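Local coordinates for protein catechol 2,3-dioxygenase (Rhodococcus sp., PDB 2WL9) that probably catalyses the iron-dependent extradiol ring cleavage of catechols with dioxygen during the breakdown of aromatic hydrocarbons, as a type I extradiol dioxygenase, at residues C[159-164]-C[186-191]; C[85-90]-C[164-169]. All blocks are in the same frame, centred on the assembly; numbering follows the deposited sequence.

Interaction 1: C[159-164]-C[186-191]; sequences EATRFY and TPVFMH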
ATOM      1  N   GLU C 159      13.537 -42.692 -11.272  1.00 26.04           N
ATOM      2  CA  GLU C 159      14.104 -42.918  -9.938  1.00 25.89           C
ATOM      3  C   GLU C 159      14.587 -41.607  -9.321  1.00 24.70           C
ATOM      4  O   GLU C 159      14.346 -41.350  -8.143  1.00 24.11           O
ATOM      5  CB  GLU C 159      15.250 -43.936  -9.972  1.00 26.54           C
ATOM      6  CG  GLU C 159      14.807 -45.372  -9.724  1.00 28.77           C
ATOM      7  CD  GLU C 159      15.937 -46.378  -9.856  1.00 31.80           C
ATOM      8  OE1 GLU C 159      17.125 -45.976  -9.852  1.00 33.26           O
ATOM      9  OE2 GLU C 159      15.631 -47.584  -9.968  1.00 33.71           O
ATOM     10  N   ALA C 160      15.264 -40.797 -10.130  1.00 24.01           N
ATOM     11  CA  ALA C 160      15.693 -39.458  -9.735  1.00 23.50           C
ATOM     12  C   ALA C 160      14.507 -38.589  -9.293  1.00 23.09           C
ATOM     13  O   ALA C 160      14.583 -37.896  -8.277  1.00 22.29           O
ATOM     14  CB  ALA C 160      16.446 -38.790 -10.875  1.00 23.48           C
ATOM     15  N   THR C 161      13.409 -38.636 -10.044  1.00 23.23           N
ATOM     16  CA  THR C 161      12.231 -37.850  -9.671  1.00 23.27           C
ATOM     17  C   THR C 161      11.673 -38.303  -8.322  1.00 23.61           C
ATOM     18  O   THR C 161      11.414 -37.468  -7.456  1.00 23.50           O
ATOM     19  CB  THR C 161      11.135 -37.847 -10.763  1.00 23.38           C
ATOM     20  OG1 THR C 161      11.722 -37.532 -12.026  1.00 22.41           O
ATOM     21  CG2 THR C 161      10.083 -36.798 -10.449  1.00 23.28           C
ATOM     22  N   ARG C 162      11.523 -39.616  -8.138  1.00 24.06           N
ATOM     23  CA  ARG C 162      11.035 -40.177  -6.871  1.00 24.43           C
ATOM     24  C   ARG C 162      11.935 -39.816  -5.685  1.00 23.46           C
ATOM     25  O   ARG C 162      11.444 -39.451  -4.612  1.00 23.24           O
ATOM     26  CB  ARG C 162      10.889 -41.702  -6.952  1.00 25.13           C
ATOM     27  CG  ARG C 162       9.868 -42.194  -7.964  1.00 27.91           C
ATOM     28  CD  ARG C 162       9.706 -43.702  -7.875  1.00 32.01           C
ATOM     29  NE  ARG C 162       9.044 -44.246  -9.059  1.00 35.70           N
ATOM     30  CZ  ARG C 162       9.663 -44.905 -10.038  1.00 36.85           C
ATOM     31  NH1 ARG C 162      10.972 -45.123  -9.990  1.00 37.22           N
ATOM     32  NH2 ARG C 162       8.964 -45.359 -11.069  1.00 38.73           N
ATOM     33  N   PHE C 163      13.248 -39.924  -5.889  1.00 22.79           N
ATOM     34  CA  PHE C 163      14.231 -39.560  -4.869  1.00 21.76           C
ATOM     35  C   PHE C 163      14.063 -38.106  -4.435  1.00 21.11           C
ATOM     36  O   PHE C 163      13.906 -37.814  -3.249  1.00 21.18           O
ATOM     37  CB  PHE C 163      15.653 -39.814  -5.388  1.00 21.61           C
ATOM     38  CG  PHE C 163      16.742 -39.280  -4.490  1.00 20.67           C
ATOM     39  CD1 PHE C 163      17.104 -39.964  -3.334  1.00 20.22           C
ATOM     40  CD2 PHE C 163      17.416 -38.105  -4.814  1.00 19.45           C
ATOM     41  CE1 PHE C 163      18.111 -39.483  -2.505  1.00 18.93           C
ATOM     42  CE2 PHE C 163      18.428 -37.607  -3.989  1.00 19.29           C
ATOM     43  CZ  PHE C 163      18.777 -38.303  -2.830  1.00 18.54           C
ATOM     44  N   TYR C 164      14.087 -37.196  -5.398  1.00 20.47           N
ATOM     45  CA  TYR C 164      13.980 -35.779  -5.084  1.00 19.97           C
ATOM     46  C   TYR C 164      12.617 -35.371  -4.517  1.00 19.71           C
ATOM     47  O   TYR C 164      12.551 -34.444  -3.721  1.00 19.81           O
ATOM     48  CB  TYR C 164      14.428 -34.910  -6.260  1.00 19.23           C
ATOM     49  CG  TYR C 164      15.926 -34.970  -6.447  1.00 19.57           C
ATOM     50  CD1 TYR C 164      16.786 -34.362  -5.528  1.00 19.24           C
ATOM     51  CD2 TYR C 164      16.485 -35.655  -7.522  1.00 18.97           C
ATOM     52  CE1 TYR C 164      18.162 -34.430  -5.679  1.00 20.14           C
ATOM     53  CE2 TYR C 164      17.864 -35.731  -7.687  1.00 19.95           C
ATOM     54  CZ  TYR C 164      18.693 -35.116  -6.763  1.00 20.23           C
ATOM     55  OH  TYR C 164      20.054 -35.175  -6.921  1.00 20.69           O
ATOM     56  N   THR C 186      12.107 -35.309 -22.617  1.00 21.05           N
ATOM     57  CA  THR C 186      11.186 -34.766 -21.610  1.00 20.42           C
ATOM     58  C   THR C 186      11.908 -34.442 -20.297  1.00 20.13           C
ATOM     59  O   THR C 186      11.734 -35.154 -19.300  1.00 19.87           O
ATOM     60  CB  THR C 186      10.000 -35.734 -21.321  1.00 20.81           C
ATOM     61  OG1 THR C 186      10.504 -37.042 -21.020  1.00 20.08           O
ATOM     62  CG2 THR C 186       9.045 -35.816 -22.524  1.00 20.24           C
ATOM     63  N   PRO C 187      12.706 -33.352 -20.289  1.00 19.65           N
ATOM     64  CA  PRO C 187      13.461 -32.920 -19.105  1.00 19.43           C
ATOM     65  C   PRO C 187      12.565 -32.558 -17.929  1.00 18.91           C
ATOM     66  O   PRO C 187      11.541 -31.897 -18.112  1.00 18.70           O
ATOM     67  CB  PRO C 187      14.186 -31.654 -19.570  1.00 18.91           C
ATOM     68  CG  PRO C 187      13.980 -31.548 -21.009  1.00 19.77           C
ATOM     69  CD  PRO C 187      12.824 -32.394 -21.401  1.00 19.71           C
ATOM     70  N   VAL C 188      12.987 -32.953 -16.732  1.00 18.89           N
ATOM     71  CA  VAL C 188      12.228 -32.720 -15.512  1.00 18.70           C
ATOM     72  C   VAL C 188      12.852 -31.556 -14.764  1.00 18.96           C
ATOM     73  O   VAL C 188      14.070 -31.451 -14.692  1.00 18.34           O
ATOM     74  CB  VAL C 188      12.198 -33.997 -14.620  1.00 19.16           C
ATOM     75  CG1 VAL C 188      11.547 -33.726 -13.258  1.00 18.13           C
ATOM     76  CG2 VAL C 188      11.462 -35.115 -15.341  1.00 19.56           C
ATOM     77  N   PHE C 189      12.005 -30.677 -14.237  1.00 19.39           N
ATOM     78  CA  PHE C 189      12.451 -29.516 -13.471  1.00 19.67           C
ATOM     79  C   PHE C 189      11.765 -29.530 -12.120  1.00 19.83           C
ATOM     80  O   PHE C 189      10.567 -29.815 -12.023  1.00 19.80           O
ATOM     81  CB  PHE C 189      12.101 -28.221 -14.207  1.00 20.10           C
ATOM     82  CG  PHE C 189      12.826 -28.044 -15.512  1.00 19.99           C
ATOM     83  CD1 PHE C 189      13.852 -27.117 -15.624  1.00 21.08           C
ATOM     84  CD2 PHE C 189      12.471 -28.787 -16.636  1.00 22.18           C
ATOM     85  CE1 PHE C 189      14.532 -26.945 -16.828  1.00 21.35           C
ATOM     86  CE2 PHE C 189      13.142 -28.622 -17.841  1.00 21.16           C
ATOM     87  CZ  PHE C 189      14.174 -27.697 -17.935  1.00 22.11           C
ATOM     88  N   MET C 190      12.524 -29.204 -11.078  1.00 19.65           N
ATOM     89  CA  MET C 190      12.014 -29.286  -9.720  1.00 19.63           C
ATOM     90  C   MET C 190      12.401 -28.079  -8.876  1.00 19.46           C
ATOM     91  O   MET C 190      13.478 -27.510  -9.040  1.00 19.02           O
ATOM     92  CB  MET C 190      12.469 -30.588  -9.057  1.00 19.64           C
ATOM     93  CG  MET C 190      12.162 -31.818  -9.899  1.00 19.75           C
ATOM     94  SD  MET C 190      12.442 -33.355  -9.047  1.00 20.11           S
ATOM     95  CE  MET C 190      10.978 -33.454  -8.011  1.00 20.88           C
ATOM     96  N   HIS C 191      11.498 -27.712  -7.969  1.00 19.74           N
ATOM     97  CA  HIS C 191      11.635 -26.526  -7.126  1.00 19.70           C
ATOM     98  C   HIS C 191      11.320 -26.856  -5.659  1.00 19.69           C
ATOM     99  O   HIS C 191      10.619 -27.826  -5.367  1.00 19.39           O
ATOM    100  CB  HIS C 191      10.696 -25.425  -7.632  1.00 19.79           C
ATOM    101  CG  HIS C 191       9.337 -25.927  -8.015  1.00 20.14           C
ATOM    102  ND1 HIS C 191       8.320 -26.097  -7.101  1.00 20.55           N
ATOM    103  CD2 HIS C 191       8.837 -26.320  -9.212  1.00 20.10           C
ATOM    104  CE1 HIS C 191       7.247 -26.560  -7.720  1.00 20.79           C
ATOM    105  NE2 HIS C 191       7.533 -26.699  -9.002  1.00 20.97           N
TER
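Met190 and Val188 rise from strand 184-191 toward Thr161 and Tyr164 on helix 157-167, in the helix-on-sheet layer of a vicinal oxygen chelate (glyoxalase-like) domain. Helix and strand run nearly parallel: the axes of 159-164 and 188-191 lie 6° apart and approach to 10.3 Å, a spacing that leaves one layer of side chains between them. Packing is closest around Met190. Its SD lies 3.8 Å from Tyr164 CB, and the bend at chi3 (78°) folds the terminal methyl back, leaving Met190 CE 4.1 Å from both Tyr164 CB and Thr161 O. Tyr164 therefore meets the sulfur with its base, while its ring leads away and its OH is hydrogen-bonded to Asp110 OD2. One face of that ring is covered by Phe163 CD2, 3.5 Å above its centre. The outer side of the helix is different: Glu159 and Arg162 are exposed and have no part in the contact, and Arg162 NH2 makes a salt bridge with Glu158 OE1. Toward Val188 the fit is slacker. Thr161 OG1, already hydrogen-bonded to Val157 O, sits across both valine methyls, 4.0 Å from Val188 CG1 and 4.1 Å from Val188 CG2.

Interaction 2: C[85-90]-C[164-169]; sequences AGIPFE and YRLLGL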
ATOM      1  N   ALA C  85      12.726 -45.553   3.339  1.00 28.06           N
ATOM      2  CA  ALA C  85      12.821 -45.849   1.916  1.00 27.81           C
ATOM      3  C   ALA C  85      13.977 -46.798   1.595  1.00 27.79           C
ATOM      4  O   ALA C  85      14.180 -47.159   0.436  1.00 27.95           O
ATOM      5  CB  ALA C  85      12.962 -44.550   1.120  1.00 27.44           C
ATOM      6  N   GLY C  86      14.728 -47.198   2.619  1.00 27.55           N
ATOM      7  CA  GLY C  86      15.885 -48.072   2.435  1.00 27.32           C
ATOM      8  C   GLY C  86      17.002 -47.399   1.656  1.00 26.89           C
ATOM      9  O   GLY C  86      17.708 -48.043   0.875  1.00 27.14           O
ATOM     10  N   ILE C  87      17.157 -46.094   1.857  1.00 25.75           N
ATOM     11  CA  ILE C  87      18.227 -45.347   1.203  1.00 25.09           C
ATOM     12  C   ILE C  87      19.369 -45.181   2.196  1.00 24.77           C
ATOM     13  O   ILE C  87      19.166 -44.636   3.282  1.00 24.80           O
ATOM     14  CB  ILE C  87      17.755 -43.972   0.677  1.00 24.55           C
ATOM     15  CG1 ILE C  87      16.724 -44.158  -0.447  1.00 24.75           C
ATOM     16  CG2 ILE C  87      18.949 -43.135   0.178  1.00 24.67           C
ATOM     17  CD1 ILE C  87      15.913 -42.924  -0.748  1.00 23.04           C
ATOM     18  N   PRO C  88      20.567 -45.669   1.832  1.00 24.67           N
ATOM     19  CA  PRO C  88      21.717 -45.601   2.726  1.00 24.46           C
ATOM     20  C   PRO C  88      22.197 -44.162   2.856  1.00 23.60           C
ATOM     21  O   PRO C  88      22.211 -43.425   1.867  1.00 23.36           O
ATOM     22  CB  PRO C  88      22.776 -46.446   2.007  1.00 24.91           C
ATOM     23  CG  PRO C  88      22.056 -47.171   0.909  1.00 25.12           C
ATOM     24  CD  PRO C  88      20.915 -46.285   0.541  1.00 24.79           C
ATOM     25  N   PHE C  89      22.556 -43.758   4.071  1.00 23.17           N
ATOM     26  CA  PHE C  89      23.095 -42.419   4.297  1.00 22.80           C
ATOM     27  C   PHE C  89      24.077 -42.401   5.454  1.00 22.71           C
ATOM     28  O   PHE C  89      24.089 -43.304   6.291  1.00 23.04           O
ATOM     29  CB  PHE C  89      21.979 -41.382   4.512  1.00 22.51           C
ATOM     30  CG  PHE C  89      21.132 -41.632   5.733  1.00 22.27           C
ATOM     31  CD1 PHE C  89      19.962 -42.376   5.636  1.00 22.37           C
ATOM     32  CD2 PHE C  89      21.484 -41.087   6.970  1.00 21.70           C
ATOM     33  CE1 PHE C  89      19.164 -42.603   6.756  1.00 23.27           C
ATOM     34  CE2 PHE C  89      20.694 -41.307   8.101  1.00 22.61           C
ATOM     35  CZ  PHE C  89      19.535 -42.073   7.997  1.00 23.07           C
ATOM     36  N   GLU C  90      24.879 -41.347   5.486  1.00 22.45           N
ATOM     37  CA  GLU C  90      25.900 -41.138   6.489  1.00 22.87           C
ATOM     38  C   GLU C  90      25.507 -39.946   7.353  1.00 22.42           C
ATOM     39  O   GLU C  90      25.198 -38.873   6.832  1.00 22.14           O
ATOM     40  CB  GLU C  90      27.237 -40.901   5.774  1.00 22.88           C
ATOM     41  CG  GLU C  90      28.419 -40.564   6.656  1.00 24.80           C
ATOM     42  CD  GLU C  90      29.732 -40.540   5.885  1.00 25.65           C
ATOM     43  OE1 GLU C  90      29.994 -41.471   5.096  1.00 27.60           O
ATOM     44  OE2 GLU C  90      30.514 -39.596   6.075  1.00 25.95           O
ATOM     45  N   TYR C 164      14.087 -37.196  -5.398  1.00 20.47           N
ATOM     46  CA  TYR C 164      13.980 -35.779  -5.084  1.00 19.97           C
ATOM     47  C   TYR C 164      12.617 -35.371  -4.517  1.00 19.71           C
ATOM     48  O   TYR C 164      12.551 -34.444  -3.721  1.00 19.81           O
ATOM     49  CB  TYR C 164      14.428 -34.910  -6.260  1.00 19.23           C
ATOM     50  CG  TYR C 164      15.926 -34.970  -6.447  1.00 19.57           C
ATOM     51  CD1 TYR C 164      16.786 -34.362  -5.528  1.00 19.24           C
ATOM     52  CD2 TYR C 164      16.485 -35.655  -7.522  1.00 18.97           C
ATOM     53  CE1 TYR C 164      18.162 -34.430  -5.679  1.00 20.14           C
ATOM     54  CE2 TYR C 164      17.864 -35.731  -7.687  1.00 19.95           C
ATOM     55  CZ  TYR C 164      18.693 -35.116  -6.763  1.00 20.23           C
ATOM     56  OH  TYR C 164      20.054 -35.175  -6.921  1.00 20.69           O
ATOM     57  N   ARG C 165      11.553 -36.088  -4.881  1.00 19.96           N
ATOM     58  CA  ARG C 165      10.247 -35.849  -4.257  1.00 19.89           C
ATOM     59  C   ARG C 165      10.288 -36.180  -2.771  1.00 19.98           C
ATOM     60  O   ARG C 165       9.711 -35.461  -1.960  1.00 19.92           O
ATOM     61  CB  ARG C 165       9.127 -36.616  -4.960  1.00 19.83           C
ATOM     62  CG  ARG C 165       8.772 -36.023  -6.303  1.00 19.95           C
ATOM     63  CD  ARG C 165       7.416 -36.461  -6.823  1.00 20.62           C
ATOM     64  NE  ARG C 165       7.186 -35.889  -8.151  1.00 20.05           N
ATOM     65  CZ  ARG C 165       6.927 -36.591  -9.247  1.00 22.19           C
ATOM     66  NH1 ARG C 165       6.831 -37.914  -9.196  1.00 22.33           N
ATOM     67  NH2 ARG C 165       6.755 -35.965 -10.407  1.00 22.35           N
ATOM     68  N   LEU C 166      10.999 -37.250  -2.419  1.00 20.35           N
ATOM     69  CA  LEU C 166      11.179 -37.645  -1.021  1.00 20.61           C
ATOM     70  C   LEU C 166      11.901 -36.540  -0.246  1.00 20.45           C
ATOM     71  O   LEU C 166      11.557 -36.254   0.906  1.00 20.20           O
ATOM     72  CB  LEU C 166      11.955 -38.969  -0.929  1.00 21.18           C
ATOM     73  CG  LEU C 166      12.195 -39.682   0.413  1.00 22.22           C
ATOM     74  CD1 LEU C 166      12.663 -41.095   0.148  1.00 23.64           C
ATOM     75  CD2 LEU C 166      13.218 -38.986   1.293  1.00 23.41           C
ATOM     76  N   LEU C 167      12.901 -35.929  -0.884  1.00 19.89           N
ATOM     77  CA  LEU C 167      13.635 -34.804  -0.293  1.00 19.97           C
ATOM     78  C   LEU C 167      12.748 -33.582  -0.059  1.00 19.73           C
ATOM     79  O   LEU C 167      13.078 -32.724   0.754  1.00 19.82           O
ATOM     80  CB  LEU C 167      14.862 -34.434  -1.145  1.00 19.70           C
ATOM     81  CG  LEU C 167      16.222 -34.905  -0.608  1.00 20.02           C
ATOM     82  CD1 LEU C 167      16.274 -36.410  -0.450  1.00 19.24           C
ATOM     83  CD2 LEU C 167      17.378 -34.422  -1.493  1.00 19.11           C
ATOM     84  N   GLY C 168      11.616 -33.526  -0.759  1.00 20.08           N
ATOM     85  CA  GLY C 168      10.687 -32.418  -0.627  1.00 19.96           C
ATOM     86  C   GLY C 168      10.615 -31.481  -1.821  1.00 20.32           C
ATOM     87  O   GLY C 168       9.836 -30.522  -1.811  1.00 19.87           O
ATOM     88  N   LEU C 169      11.422 -31.733  -2.850  1.00 20.24           N
ATOM     89  CA  LEU C 169      11.292 -30.959  -4.078  1.00 20.67           C
ATOM     90  C   LEU C 169      10.030 -31.369  -4.825  1.00 21.06           C
ATOM     91  O   LEU C 169       9.544 -32.499  -4.680  1.00 21.20           O
ATOM     92  CB  LEU C 169      12.520 -31.083  -4.982  1.00 20.30           C
ATOM     93  CG  LEU C 169      13.765 -30.366  -4.464  1.00 20.53           C
ATOM     94  CD1 LEU C 169      14.842 -31.371  -4.145  1.00 20.64           C
ATOM     95  CD2 LEU C 169      14.246 -29.376  -5.503  1.00 20.35           C
TER
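Ala85 CB presses on Leu166 CD1 at 3.6 Å, just where the chain leaves helix 72-84. Next, Gly86 ends that helix in a Schellman motif, its positive phi (66°) swinging the chain out of the helical path. The turn brings Ile87 back to the same leucine methyl: the two side chains reach toward each other tip to tip, Ile87 CD1 standing 3.8 Å from Leu166 CD1. With CG anti to the backbone N (chi1 -175°), Leu166 stretches away from its helix and brings this one branch against both Ala85 CB and Ile87 CD1. The same side chain also touches Gln81 and Leu82 of helix 72-84. Beyond Ile87 the chain heads away toward strand 90-91, and Phe89 packs on both helix 72-84 (Ala79, Leu82) and strand 104-109 (Val106, Leu108). Across the contact, helix 157-167 closes with a second Schellman motif, in which Gly168 takes a positive phi of 109° and Leu169 N bonds back to Tyr164 O at 3.1 Å. The patch is small, 80 Å² in all, apolar and near the surface. It joins the N-terminal and C-terminal domains, the two-domain arrangement characteristic of type I extradiol dioxygenases.

Helix 157-167 serves both contacts, turning different sides to each. Interaction 1 is buried and lies within the C-terminal domain, covering the strand whose Met190 side chain is about 12 Å from the iron; interaction 2 sits at the surface and spans two domains. Both rest mainly on apolar contacts, but the first buries 172 Å² and mixes in a thioether and a hydroxyl, whereas the second is methyl against methyl over less than half that area. Tyr164 belongs to both ranges but touches across interaction 1 alone. The centres are 13 Å apart, yet the contacts meet: Met190 CE packs 3.8 Å from Arg165 CG, and Phe163 CD1 lies 4.1 Å from Ile87 CD1.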